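Local atomic coordinates of peroxisomal catalase A (Saccharomyces cerevisiae, PDB entry 1A4E), a protein that breaks down hydrogen peroxide into water and oxygen with a heme cofactor and so probably protects the cell from peroxide made by peroxisomal oxidases. Residues K89-F94 with A315-S320; S384-T387 with D392-Y395; I455-A460 with R467-F472. All blocks are in the same frame, centred on the assembly; numbering follows the deposited sequence.

Interaction 1. Residues K89-F94 with A315-S320; sequences KCLTRF and AAFAPS. With HEM (protoporphyrin IX containing Fe), chain I.
The heme propionate oxygen O1D is gripped twice by R93, and the same propionate lies against F317. R93 NE gives the shorter bond, 3.0 Å to HEM O1D, with an N-H...O angle of 148°. A weak bond from R93 NH2 to HEM O1D adds to it. A second weak bond runs from R93 NE to HEM O2D at 3.4 Å. The propionate carbon CGD lies at the edge of the guanidinium, in its plane. The R93 chain starts out extended, then bends at chi3 (82°), which turns NE onto the carboxylate. NH2 also donates to the backbone O of H56, an active-site residue.

F317 comes from the loop after helix 308-313. Its CE2 lies 3.7 Å from R93 CB, and its CD2 is 3.4 Å from HEM O2D. The carbonyl O of L91 meets the ring at its edge, in plane, 3.7 Å from F317 CE1. L91 CD2 touches A315 CB at 4.1 Å.

R93 sits on strand 87-95 of the catalase beta-barrel. A leucine in its place would probably leave the propionate without these N-H donors and the H56 carbonyl without its bond from NH2. The chemistry suggests that the propionate charge is probably balanced, at least in part, by R93, while the F317 ring gives it an apolar neighbour.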
ATOM      1  N   LYS B  89     -20.021  19.182 -18.187  1.00 27.91           N
ATOM      2  CA  LYS B  89     -19.664  17.810 -18.510  1.00 26.07           C
ATOM      3  C   LYS B  89     -19.789  16.931 -17.264  1.00 23.40           C
ATOM      4  O   LYS B  89     -19.597  17.385 -16.133  1.00 20.41           O
ATOM      5  CB  LYS B  89     -18.239  17.784 -19.054  1.00 31.35           C
ATOM      6  CG  LYS B  89     -17.827  16.395 -19.538  1.00 45.07           C
ATOM      7  CD  LYS B  89     -16.354  16.311 -19.899  1.00 53.29           C
ATOM      8  CE  LYS B  89     -15.944  14.848 -19.947  1.00 59.32           C
ATOM      9  NZ  LYS B  89     -14.546  14.710 -20.309  1.00 63.85           N
ATOM     10  N   CYS B  90     -20.187  15.673 -17.463  1.00 20.54           N
ATOM     11  CA  CYS B  90     -20.298  14.762 -16.348  1.00 19.20           C
ATOM     12  C   CYS B  90     -19.861  13.340 -16.674  1.00 20.65           C
ATOM     13  O   CYS B  90     -19.652  12.980 -17.834  1.00 23.02           O
ATOM     14  CB  CYS B  90     -21.744  14.765 -15.857  1.00 20.24           C
ATOM     15  SG  CYS B  90     -22.938  13.972 -16.958  1.00 23.74           S
ATOM     16  N   LEU B  91     -19.683  12.535 -15.623  1.00 19.91           N
ATOM     17  CA  LEU B  91     -19.359  11.123 -15.726  1.00 18.28           C
ATOM     18  C   LEU B  91     -20.305  10.388 -14.794  1.00 18.81           C
ATOM     19  O   LEU B  91     -20.426  10.738 -13.625  1.00 20.88           O
ATOM     20  CB  LEU B  91     -17.906  10.840 -15.286  1.00 20.31           C
ATOM     21  CG  LEU B  91     -17.499   9.389 -14.943  1.00 21.45           C
ATOM     22  CD1 LEU B  91     -17.519   8.485 -16.166  1.00 18.51           C
ATOM     23  CD2 LEU B  91     -16.108   9.418 -14.362  1.00 25.61           C
ATOM     24  N   THR B  92     -20.971   9.339 -15.270  1.00 22.17           N
ATOM     25  CA  THR B  92     -21.877   8.568 -14.440  1.00 20.79           C
ATOM     26  C   THR B  92     -21.378   7.147 -14.310  1.00 22.72           C
ATOM     27  O   THR B  92     -20.939   6.565 -15.304  1.00 24.55           O
ATOM     28  CB  THR B  92     -23.299   8.573 -15.062  1.00 21.75           C
ATOM     29  OG1 THR B  92     -23.752   9.924 -15.071  1.00 22.53           O
ATOM     30  CG2 THR B  92     -24.287   7.728 -14.281  1.00 16.94           C
ATOM     31  N   ARG B  93     -21.396   6.595 -13.092  1.00 23.50           N
ATOM     32  CA  ARG B  93     -21.128   5.182 -12.918  1.00 24.17           C
ATOM     33  C   ARG B  93     -22.389   4.595 -12.305  1.00 26.51           C
ATOM     34  O   ARG B  93     -22.939   5.089 -11.318  1.00 25.76           O
ATOM     35  CB  ARG B  93     -19.939   4.888 -11.967  1.00 22.94           C
ATOM     36  CG  ARG B  93     -19.434   3.464 -12.249  1.00 24.96           C
ATOM     37  CD  ARG B  93     -18.164   2.974 -11.555  1.00 23.30           C
ATOM     38  NE  ARG B  93     -18.517   2.539 -10.235  1.00 28.27           N
ATOM     39  CZ  ARG B  93     -18.557   1.273  -9.834  1.00 22.89           C
ATOM     40  NH1 ARG B  93     -18.255   0.211 -10.559  1.00 24.63           N
ATOM     41  NH2 ARG B  93     -19.059   1.064  -8.648  1.00 28.55           N
ATOM     42  N   PHE B  94     -22.900   3.581 -13.004  1.00 26.97           N
ATOM     43  CA  PHE B  94     -24.030   2.785 -12.557  1.00 25.77           C
ATOM     44  C   PHE B  94     -23.496   1.506 -11.937  1.00 27.20           C
ATOM     45  O   PHE B  94     -22.457   1.021 -12.369  1.00 29.15           O
ATOM     46  CB  PHE B  94     -24.897   2.402 -13.711  1.00 24.55           C
ATOM     47  CG  PHE B  94     -25.513   3.554 -14.472  1.00 25.54           C
ATOM     48  CD1 PHE B  94     -26.565   4.279 -13.904  1.00 25.71           C
ATOM     49  CD2 PHE B  94     -25.060   3.846 -15.754  1.00 23.64           C
ATOM     50  CE1 PHE B  94     -27.173   5.298 -14.635  1.00 24.65           C
ATOM     51  CE2 PHE B  94     -25.677   4.868 -16.473  1.00 26.13           C
ATOM     52  CZ  PHE B  94     -26.730   5.592 -15.918  1.00 23.19           C
ATOM     53  N   ALA B 315     -12.505   5.819 -11.029  1.00 21.29           N
ATOM     54  CA  ALA B 315     -13.350   6.954 -10.702  1.00 19.76           C
ATOM     55  C   ALA B 315     -13.724   6.949  -9.230  1.00 21.22           C
ATOM     56  O   ALA B 315     -14.057   5.917  -8.651  1.00 21.96           O
ATOM     57  CB  ALA B 315     -14.618   6.905 -11.524  1.00 20.76           C
ATOM     58  N   ALA B 316     -13.638   8.137  -8.636  1.00 20.20           N
ATOM     59  CA  ALA B 316     -13.910   8.334  -7.222  1.00 20.37           C
ATOM     60  C   ALA B 316     -15.055   9.313  -7.035  1.00 21.11           C
ATOM     61  O   ALA B 316     -14.977  10.460  -7.460  1.00 20.98           O
ATOM     62  CB  ALA B 316     -12.689   8.897  -6.531  1.00 17.01           C
ATOM     63  N   PHE B 317     -16.120   8.854  -6.380  1.00 22.60           N
ATOM     64  CA  PHE B 317     -17.327   9.638  -6.132  1.00 23.31           C
ATOM     65  C   PHE B 317     -17.536   9.775  -4.631  1.00 25.22           C
ATOM     66  O   PHE B 317     -17.418   8.787  -3.900  1.00 25.17           O
ATOM     67  CB  PHE B 317     -18.558   8.959  -6.713  1.00 20.30           C
ATOM     68  CG  PHE B 317     -18.531   8.749  -8.217  1.00 21.13           C
ATOM     69  CD1 PHE B 317     -19.025   9.736  -9.074  1.00 20.68           C
ATOM     70  CD2 PHE B 317     -18.013   7.566  -8.741  1.00 22.35           C
ATOM     71  CE1 PHE B 317     -18.995   9.535 -10.452  1.00 21.85           C
ATOM     72  CE2 PHE B 317     -17.987   7.375 -10.123  1.00 23.09           C
ATOM     73  CZ  PHE B 317     -18.476   8.357 -10.979  1.00 23.72           C
ATOM     74  N   ALA B 318     -17.847  10.991  -4.159  1.00 24.86           N
ATOM     75  CA  ALA B 318     -18.021  11.272  -2.737  1.00 23.60           C
ATOM     76  C   ALA B 318     -19.067  12.355  -2.491  1.00 22.94           C
ATOM     77  O   ALA B 318     -19.041  13.386  -3.171  1.00 24.63           O
ATOM     78  CB  ALA B 318     -16.704  11.743  -2.133  1.00 18.38           C
ATOM     79  N   PRO B 319     -20.000  12.205  -1.536  1.00 21.91           N
ATOM     80  CA  PRO B 319     -20.948  13.240  -1.137  1.00 22.28           C
ATOM     81  C   PRO B 319     -20.291  14.517  -0.621  1.00 23.39           C
ATOM     82  O   PRO B 319     -20.872  15.600  -0.673  1.00 23.14           O
ATOM     83  CB  PRO B 319     -21.809  12.561  -0.103  1.00 22.64           C
ATOM     84  CG  PRO B 319     -21.727  11.111  -0.478  1.00 20.55           C
ATOM     85  CD  PRO B 319     -20.263  10.969  -0.814  1.00 20.77           C
ATOM     86  N   SER B 320     -19.053  14.383  -0.132  1.00 24.66           N
ATOM     87  CA  SER B 320     -18.274  15.517   0.347  1.00 26.18           C
ATOM     88  C   SER B 320     -17.690  16.364  -0.781  1.00 27.03           C
ATOM     89  O   SER B 320     -17.219  17.486  -0.562  1.00 30.04           O
ATOM     90  CB  SER B 320     -17.169  14.992   1.265  1.00 26.39           C
ATOM     91  OG  SER B 320     -16.454  13.908   0.698  1.00 26.12           O
TER
HETATM   92  CHA HEM I 503     -20.409   3.474  -2.686  1.00 19.73           C
HETATM   93  CHB HEM I 503     -20.235   4.063   2.071  1.00 23.08           C
HETATM   94  CHC HEM I 503     -24.960   4.828   2.125  1.00 22.82           C
HETATM   95  CHD HEM I 503     -24.884   5.264  -2.665  1.00 22.32           C
HETATM   96  C1A HEM I 503     -19.982   3.407  -1.372  1.00 21.81           C
HETATM   97  C2A HEM I 503     -18.595   3.242  -0.981  1.00 23.86           C
HETATM   98  C3A HEM I 503     -18.531   3.496   0.349  1.00 24.23           C
HETATM   99  C4A HEM I 503     -19.881   3.778   0.774  1.00 24.64           C
HETATM  100  CMA HEM I 503     -17.293   3.561   1.231  1.00 18.86           C
HETATM  101  CAA HEM I 503     -17.432   2.930  -1.905  1.00 21.71           C
HETATM  102  CBA HEM I 503     -16.663   4.205  -2.172  1.00 26.71           C
HETATM  103  CGA HEM I 503     -15.453   4.044  -3.064  1.00 25.96           C
HETATM  104  O1A HEM I 503     -14.623   3.165  -2.846  1.00 23.24           O
HETATM  105  O2A HEM I 503     -15.339   4.836  -3.986  1.00 25.56           O
HETATM  106  C1B HEM I 503     -21.512   4.353   2.499  1.00 24.72           C
HETATM  107  C2B HEM I 503     -21.871   4.538   3.884  1.00 24.26           C
HETATM  108  C3B HEM I 503     -23.241   4.652   3.927  1.00 25.35           C
HETATM  109  C4B HEM I 503     -23.676   4.559   2.541  1.00 22.07           C
HETATM  110  CMB HEM I 503     -20.851   4.560   5.018  1.00 21.13           C
HETATM  111  CAB HEM I 503     -24.109   4.812   5.015  1.00 24.06           C
HETATM  112  CBB HEM I 503     -23.766   5.166   6.401  1.00 19.20           C
HETATM  113  C1C HEM I 503     -25.354   5.044   0.820  1.00 23.54           C
HETATM  114  C2C HEM I 503     -26.622   5.632   0.451  1.00 25.62           C
HETATM  115  C3C HEM I 503     -26.587   5.823  -0.900  1.00 24.85           C
HETATM  116  C4C HEM I 503     -25.295   5.334  -1.343  1.00 24.42           C
HETATM  117  CMC HEM I 503     -27.729   6.001   1.436  1.00 22.45           C
HETATM  118  CAC HEM I 503     -27.545   6.417  -1.708  1.00 21.23           C
HETATM  119  CBC HEM I 503     -28.008   7.775  -1.523  1.00 21.98           C
HETATM  120  C1D HEM I 503     -23.658   4.791  -3.094  1.00 20.59           C
HETATM  121  C2D HEM I 503     -23.256   4.699  -4.475  1.00 20.58           C
HETATM  122  C3D HEM I 503     -22.013   4.170  -4.474  1.00 21.91           C
HETATM  123  C4D HEM I 503     -21.646   3.949  -3.101  1.00 20.82           C
HETATM  124  CMD HEM I 503     -24.053   5.134  -5.697  1.00 18.73           C
HETATM  125  CAD HEM I 503     -21.181   3.819  -5.692  1.00 19.85           C
HETATM  126  CBD HEM I 503     -20.296   4.936  -6.195  1.00 19.80           C
HETATM  127  CGD HEM I 503     -19.563   4.493  -7.448  1.00 25.52           C
HETATM  128  O1D HEM I 503     -20.210   4.175  -8.435  1.00 28.56           O
HETATM  129  O2D HEM I 503     -18.338   4.448  -7.447  1.00 25.20           O
HETATM  130  NA  HEM I 503     -20.762   3.764  -0.287  1.00 23.44           N
HETATM  131  NB  HEM I 503     -22.614   4.392   1.677  1.00 23.35           N
HETATM  132  NC  HEM I 503     -24.528   4.906  -0.275  1.00 24.80           N
HETATM  133  ND  HEM I 503     -22.658   4.343  -2.251  1.00 20.60           N
HETATM  134 FE   HEM I 503     -22.652   4.309  -0.288  1.00 20.84          FE

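Interaction 2. Residues S384-T387 with D392-Y395; sequences SEPT and DKSY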
ATOM      1  N   SER B 384       8.113  24.911  -6.703  1.00 29.28           N
ATOM      2  CA  SER B 384       8.726  25.571  -5.565  1.00 31.02           C
ATOM      3  C   SER B 384       7.798  26.416  -4.706  1.00 29.43           C
ATOM      4  O   SER B 384       8.279  27.091  -3.790  1.00 30.07           O
ATOM      5  CB  SER B 384       9.888  26.421  -6.074  1.00 31.35           C
ATOM      6  OG  SER B 384       9.456  27.346  -7.061  1.00 38.38           O
ATOM      7  N   GLU B 385       6.478  26.384  -4.970  1.00 28.73           N
ATOM      8  CA  GLU B 385       5.469  27.076  -4.163  1.00 29.33           C
ATOM      9  C   GLU B 385       5.633  26.776  -2.684  1.00 30.89           C
ATOM     10  O   GLU B 385       5.814  25.608  -2.332  1.00 32.52           O
ATOM     11  CB  GLU B 385       4.047  26.655  -4.491  1.00 30.78           C
ATOM     12  CG  GLU B 385       3.396  27.352  -5.658  1.00 31.62           C
ATOM     13  CD  GLU B 385       3.094  28.824  -5.445  1.00 35.99           C
ATOM     14  OE1 GLU B 385       2.553  29.190  -4.400  1.00 30.28           O
ATOM     15  OE2 GLU B 385       3.395  29.601  -6.349  1.00 36.60           O
ATOM     16  N   PRO B 386       5.614  27.774  -1.789  1.00 30.27           N
ATOM     17  CA  PRO B 386       5.593  27.570  -0.344  1.00 27.72           C
ATOM     18  C   PRO B 386       4.559  26.559   0.144  1.00 27.80           C
ATOM     19  O   PRO B 386       3.447  26.426  -0.365  1.00 26.39           O
ATOM     20  CB  PRO B 386       5.383  28.966   0.196  1.00 26.48           C
ATOM     21  CG  PRO B 386       6.194  29.782  -0.774  1.00 26.26           C
ATOM     22  CD  PRO B 386       5.780  29.189  -2.111  1.00 26.02           C
ATOM     23  N   THR B 387       4.965  25.805   1.154  1.00 26.49           N
ATOM     24  CA  THR B 387       4.104  24.795   1.743  1.00 27.34           C
ATOM     25  C   THR B 387       3.188  25.347   2.836  1.00 27.32           C
ATOM     26  O   THR B 387       2.693  24.630   3.705  1.00 27.83           O
ATOM     27  CB  THR B 387       5.012  23.686   2.275  1.00 26.26           C
ATOM     28  OG1 THR B 387       6.003  24.354   3.050  1.00 27.45           O
ATOM     29  CG2 THR B 387       5.609  22.821   1.180  1.00 24.85           C
ATOM     30  N   ASP B 392       4.907  36.889   1.413  1.00 40.07           N
ATOM     31  CA  ASP B 392       5.427  37.526   0.208  1.00 41.27           C
ATOM     32  C   ASP B 392       4.768  36.985  -1.064  1.00 41.52           C
ATOM     33  O   ASP B 392       5.026  37.458  -2.170  1.00 43.27           O
ATOM     34  CB  ASP B 392       6.946  37.328   0.138  1.00 44.23           C
ATOM     35  CG  ASP B 392       7.457  35.916  -0.123  1.00 47.93           C
ATOM     36  OD1 ASP B 392       6.949  34.957   0.459  1.00 53.91           O
ATOM     37  OD2 ASP B 392       8.381  35.782  -0.919  1.00 51.69           O
ATOM     38  N   LYS B 393       3.924  35.961  -0.907  1.00 42.41           N
ATOM     39  CA  LYS B 393       3.157  35.372  -1.996  1.00 41.94           C
ATOM     40  C   LYS B 393       1.698  35.802  -1.888  1.00 40.76           C
ATOM     41  O   LYS B 393       1.245  36.284  -0.849  1.00 39.43           O
ATOM     42  CB  LYS B 393       3.256  33.845  -1.929  1.00 44.02           C
ATOM     43  CG  LYS B 393       4.678  33.303  -2.082  1.00 45.82           C
ATOM     44  CD  LYS B 393       5.174  33.378  -3.518  1.00 48.92           C
ATOM     45  CE  LYS B 393       4.571  32.237  -4.324  1.00 52.07           C
ATOM     46  NZ  LYS B 393       4.879  32.359  -5.735  1.00 53.53           N
ATOM     47  N   SER B 394       0.939  35.628  -2.974  1.00 41.58           N
ATOM     48  CA  SER B 394      -0.464  36.019  -3.011  1.00 42.94           C
ATOM     49  C   SER B 394      -1.416  34.825  -3.068  1.00 41.07           C
ATOM     50  O   SER B 394      -1.110  33.826  -3.714  1.00 39.86           O
ATOM     51  CB  SER B 394      -0.686  36.906  -4.220  1.00 45.32           C
ATOM     52  OG  SER B 394      -1.989  37.456  -4.166  1.00 54.27           O
ATOM     53  N   TYR B 395      -2.562  34.877  -2.371  1.00 40.22           N
ATOM     54  CA  TYR B 395      -3.547  33.788  -2.352  1.00 39.26           C
ATOM     55  C   TYR B 395      -4.958  34.354  -2.425  1.00 40.93           C
ATOM     56  O   TYR B 395      -5.308  35.271  -1.679  1.00 42.39           O
ATOM     57  CB  TYR B 395      -3.443  32.945  -1.068  1.00 33.49           C
ATOM     58  CG  TYR B 395      -2.040  32.404  -0.838  1.00 34.57           C
ATOM     59  CD1 TYR B 395      -1.586  31.281  -1.541  1.00 32.31           C
ATOM     60  CD2 TYR B 395      -1.183  33.080   0.031  1.00 31.69           C
ATOM     61  CE1 TYR B 395      -0.270  30.842  -1.375  1.00 31.63           C
ATOM     62  CE2 TYR B 395       0.130  32.642   0.196  1.00 33.29           C
ATOM     63  CZ  TYR B 395       0.578  31.524  -0.506  1.00 33.54           C
ATOM     64  OH  TYR B 395       1.878  31.094  -0.333  1.00 32.78           O
TER
HETATM   65  O   HOH W   1       2.304  28.736  -1.676  1.00 35.08           O
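P386 and K393 bring the two segments closest, with their CA atoms 8.3 Å apart. Neither segment is regular helix or strand. E385 and P386 have extended, polyproline-like angles, and K393 to Y395 are also extended. Four residues separate the segments, so the chain doubles back on itself. Both belong to the long loop between helix 332-348 and strand 411-418, the wrapping loop of the catalase fold.

E385 and K393 form a salt bridge, with K393 NZ 3.2 Å from E385 OE2. The ammonium meets that oxygen from above the carboxylate plane, 38° out of it. K393 is bent at chi2 and chi3 (-75° and -78°), which folds its end back over P386 toward the acid. Its CE packs 4.0 Å from P386 CD, the two side chains crossing at about a right angle. OE2 has a stronger partner in R6 of the second subunit, which forms a salt bridge with it. R6 of that subunit also bonds S394 O. The negative charge of E385 is thus shared between two cations, one from each chain, which would be expected to favour its ionised form. R372 of the same chain donates to E385 O.

Y395 also reaches segment 384-387. Its OH lies 4.1 Å from P386 CB and accepts a bond from A390 N. A water ties the segments together: it donates to E385 OE1 (2.8 Å) and to P386 O (2.9 Å), and it accepts from Y395 OH at 2.7 Å, lying in the plane of the tyrosine ring at its edge.

Interaction 3. Residues I455-A460 with R467-F472; sequences IHVEGA and RVYDMF
V457 and V468 carry the apolar contact, their side chains meeting tip to tip. V457 CG2 lies 3.7 Å from V468 CG1, and V457 CG1 is 4.1 Å from the same methyl. In V468, CG1 stands anti to the backbone N (chi1 173°), which points this methyl at both branches of V457. Y469 adds a looser contact: its CE1 is 4.3 Å from V457 CG1, and the methyl approaches the ring obliquely.

The polar bonds lie within the backbone, apart from one side-chain donor. V457 to A460 form a type I beta turn, with A460 N bonded to V457 O at 2.9 Å. Q465 NE2, on the next helix, also donates to V457 O. In the other segment the helical bond F472 N to V468 O is 3.0 Å long.

The contact joins helix 445-457 to helix 462-473 across a short connection, in the helical C-terminal part of the catalase fold. W164 and T168 of helix 160-168 pack on V457 and V468. Helix 477-487 covers Y469 through K484 and A487.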
ATOM      1  N   ILE B 455     -39.641 -16.778  -2.676  1.00 37.03           N
ATOM      2  CA  ILE B 455     -38.572 -17.646  -3.161  1.00 37.48           C
ATOM      3  C   ILE B 455     -37.215 -17.365  -2.510  1.00 38.89           C
ATOM      4  O   ILE B 455     -36.327 -18.217  -2.536  1.00 39.92           O
ATOM      5  CB  ILE B 455     -38.405 -17.537  -4.700  1.00 36.54           C
ATOM      6  CG1 ILE B 455     -38.000 -16.145  -5.163  1.00 33.63           C
ATOM      7  CG2 ILE B 455     -39.722 -17.999  -5.298  1.00 36.61           C
ATOM      8  CD1 ILE B 455     -37.682 -16.074  -6.668  1.00 34.15           C
ATOM      9  N   HIS B 456     -37.058 -16.178  -1.907  1.00 38.99           N
ATOM     10  CA  HIS B 456     -35.840 -15.799  -1.207  1.00 37.48           C
ATOM     11  C   HIS B 456     -35.887 -16.266   0.251  1.00 37.73           C
ATOM     12  O   HIS B 456     -34.921 -16.842   0.749  1.00 36.81           O
ATOM     13  CB  HIS B 456     -35.704 -14.279  -1.313  1.00 35.97           C
ATOM     14  CG  HIS B 456     -34.393 -13.736  -0.782  1.00 37.20           C
ATOM     15  ND1 HIS B 456     -34.020 -13.609   0.481  1.00 37.44           N
ATOM     16  CD2 HIS B 456     -33.357 -13.293  -1.569  1.00 37.46           C
ATOM     17  CE1 HIS B 456     -32.810 -13.115   0.500  1.00 37.30           C
ATOM     18  NE2 HIS B 456     -32.421 -12.931  -0.737  1.00 38.90           N
ATOM     19  N   VAL B 457     -37.025 -16.042   0.929  1.00 40.71           N
ATOM     20  CA  VAL B 457     -37.251 -16.415   2.328  1.00 43.26           C
ATOM     21  C   VAL B 457     -37.271 -17.927   2.512  1.00 45.53           C
ATOM     22  O   VAL B 457     -36.909 -18.422   3.578  1.00 47.35           O
ATOM     23  CB  VAL B 457     -38.593 -15.812   2.828  1.00 40.21           C
ATOM     24  CG1 VAL B 457     -38.900 -16.155   4.271  1.00 40.74           C
ATOM     25  CG2 VAL B 457     -38.459 -14.313   2.828  1.00 45.84           C
ATOM     26  N   GLU B 458     -37.681 -18.656   1.469  1.00 45.53           N
ATOM     27  CA  GLU B 458     -37.729 -20.109   1.455  1.00 48.22           C
ATOM     28  C   GLU B 458     -36.429 -20.761   1.928  1.00 50.27           C
ATOM     29  O   GLU B 458     -36.436 -21.757   2.655  1.00 49.96           O
ATOM     30  CB  GLU B 458     -38.098 -20.489   0.021  1.00 49.88           C
ATOM     31  CG  GLU B 458     -38.147 -21.950  -0.390  1.00 56.92           C
ATOM     32  CD  GLU B 458     -36.787 -22.519  -0.768  1.00 62.25           C
ATOM     33  OE1 GLU B 458     -36.253 -22.130  -1.811  1.00 65.48           O
ATOM     34  OE2 GLU B 458     -36.265 -23.333  -0.006  1.00 63.01           O
ATOM     35  N   GLY B 459     -35.302 -20.155   1.536  1.00 51.83           N
ATOM     36  CA  GLY B 459     -33.981 -20.641   1.896  1.00 53.23           C
ATOM     37  C   GLY B 459     -33.543 -20.296   3.316  1.00 54.10           C
ATOM     38  O   GLY B 459     -32.367 -20.460   3.647  1.00 56.18           O
ATOM     39  N   ALA B 460     -34.443 -19.821   4.185  1.00 52.52           N
ATOM     40  CA  ALA B 460     -34.081 -19.482   5.548  1.00 51.84           C
ATOM     41  C   ALA B 460     -34.602 -20.476   6.581  1.00 52.73           C
ATOM     42  O   ALA B 460     -35.443 -21.334   6.319  1.00 52.85           O
ATOM     43  CB  ALA B 460     -34.615 -18.098   5.895  1.00 47.70           C
ATOM     44  N   ARG B 467     -40.409 -14.699  11.591  1.00 41.68           N
ATOM     45  CA  ARG B 467     -40.204 -13.278  11.846  1.00 41.82           C
ATOM     46  C   ARG B 467     -40.387 -12.403  10.613  1.00 41.23           C
ATOM     47  O   ARG B 467     -40.772 -11.236  10.726  1.00 40.08           O
ATOM     48  CB  ARG B 467     -38.820 -13.024  12.372  1.00 43.76           C
ATOM     49  CG  ARG B 467     -38.522 -13.726  13.666  1.00 47.19           C
ATOM     50  CD  ARG B 467     -37.216 -13.137  14.091  1.00 54.21           C
ATOM     51  NE  ARG B 467     -36.359 -14.124  14.706  1.00 62.06           N
ATOM     52  CZ  ARG B 467     -35.051 -13.898  14.812  1.00 67.43           C
ATOM     53  NH1 ARG B 467     -34.493 -12.763  14.358  1.00 67.73           N
ATOM     54  NH2 ARG B 467     -34.294 -14.832  15.386  1.00 68.08           N
ATOM     55  N   VAL B 468     -40.091 -12.967   9.431  1.00 39.40           N
ATOM     56  CA  VAL B 468     -40.307 -12.276   8.167  1.00 38.91           C
ATOM     57  C   VAL B 468     -41.808 -12.117   7.959  1.00 39.32           C
ATOM     58  O   VAL B 468     -42.254 -11.022   7.622  1.00 39.25           O
ATOM     59  CB  VAL B 468     -39.677 -13.086   7.014  1.00 36.43           C
ATOM     60  CG1 VAL B 468     -40.029 -12.485   5.663  1.00 32.10           C
ATOM     61  CG2 VAL B 468     -38.165 -13.086   7.191  1.00 34.89           C
ATOM     62  N   TYR B 469     -42.579 -13.190   8.213  1.00 40.28           N
ATOM     63  CA  TYR B 469     -44.031 -13.177   8.070  1.00 39.12           C
ATOM     64  C   TYR B 469     -44.659 -12.203   9.046  1.00 39.46           C
ATOM     65  O   TYR B 469     -45.568 -11.473   8.664  1.00 42.34           O
ATOM     66  CB  TYR B 469     -44.636 -14.549   8.336  1.00 37.18           C
ATOM     67  CG  TYR B 469     -44.085 -15.685   7.488  1.00 38.92           C
ATOM     68  CD1 TYR B 469     -43.597 -15.466   6.193  1.00 39.44           C
ATOM     69  CD2 TYR B 469     -44.046 -16.966   8.044  1.00 40.48           C
ATOM     70  CE1 TYR B 469     -43.067 -16.529   5.460  1.00 40.39           C
ATOM     71  CE2 TYR B 469     -43.518 -18.030   7.313  1.00 40.70           C
ATOM     72  CZ  TYR B 469     -43.032 -17.802   6.025  1.00 40.19           C
ATOM     73  OH  TYR B 469     -42.508 -18.855   5.308  1.00 43.17           O
ATOM     74  N   ASP B 470     -44.161 -12.132  10.287  1.00 39.11           N
ATOM     75  CA  ASP B 470     -44.690 -11.197  11.262  1.00 42.20           C
ATOM     76  C   ASP B 470     -44.400  -9.752  10.921  1.00 43.02           C
ATOM     77  O   ASP B 470     -45.242  -8.895  11.186  1.00 45.96           O
ATOM     78  CB  ASP B 470     -44.129 -11.513  12.650  1.00 43.18           C
ATOM     79  CG  ASP B 470     -44.677 -12.796  13.281  1.00 46.35           C
ATOM     80  OD1 ASP B 470     -45.646 -13.380  12.780  1.00 45.59           O
ATOM     81  OD2 ASP B 470     -44.127 -13.218  14.297  1.00 46.50           O
ATOM     82  N   MET B 471     -43.247  -9.474  10.299  1.00 44.14           N
ATOM     83  CA  MET B 471     -42.901  -8.122   9.875  1.00 42.34           C
ATOM     84  C   MET B 471     -43.767  -7.692   8.695  1.00 40.08           C
ATOM     85  O   MET B 471     -44.287  -6.574   8.691  1.00 41.98           O
ATOM     86  CB  MET B 471     -41.418  -8.056   9.482  1.00 42.08           C
ATOM     87  CG  MET B 471     -40.944  -6.678   9.029  1.00 41.03           C
ATOM     88  SD  MET B 471     -39.190  -6.602   8.593  1.00 40.15           S
ATOM     89  CE  MET B 471     -39.211  -7.527   7.083  1.00 37.63           C
ATOM     90  N   PHE B 472     -43.970  -8.560   7.697  1.00 37.99           N
ATOM     91  CA  PHE B 472     -44.807  -8.211   6.562  1.00 39.56           C
ATOM     92  C   PHE B 472     -46.302  -8.182   6.852  1.00 40.89           C
ATOM     93  O   PHE B 472     -47.047  -7.498   6.152  1.00 39.09           O
ATOM     94  CB  PHE B 472     -44.514  -9.175   5.425  1.00 38.83           C
ATOM     95  CG  PHE B 472     -43.257  -8.756   4.669  1.00 39.33           C
ATOM     96  CD1 PHE B 472     -43.310  -7.680   3.776  1.00 37.88           C
ATOM     97  CD2 PHE B 472     -42.056  -9.444   4.864  1.00 39.38           C
ATOM     98  CE1 PHE B 472     -42.161  -7.300   3.082  1.00 40.49           C
ATOM     99  CE2 PHE B 472     -40.913  -9.054   4.163  1.00 38.56           C
ATOM    100  CZ  PHE B 472     -40.963  -7.985   3.274  1.00 38.26           C
TER

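In the fold
The three contacts follow one another along the chain and do not touch. The centre of interaction 1 lies about 8 Å from that of the chain. It is the one at the heme: the side chain of R93 is about 4 Å from that of H56, and the side chain of F317 is about 5 Å from that of Y341, the axial iron ligand. Interaction 2 lies far out in the wrapping loop, its centre about 32 Å from that of interaction 1, where other subunits meet it. Interaction 3 sits in the C-terminal helices, with its centre about 36 Å from that of interaction 1. The centres of interactions 2 and 3 are about 63 Å apart, on opposite sides of the chain's centre.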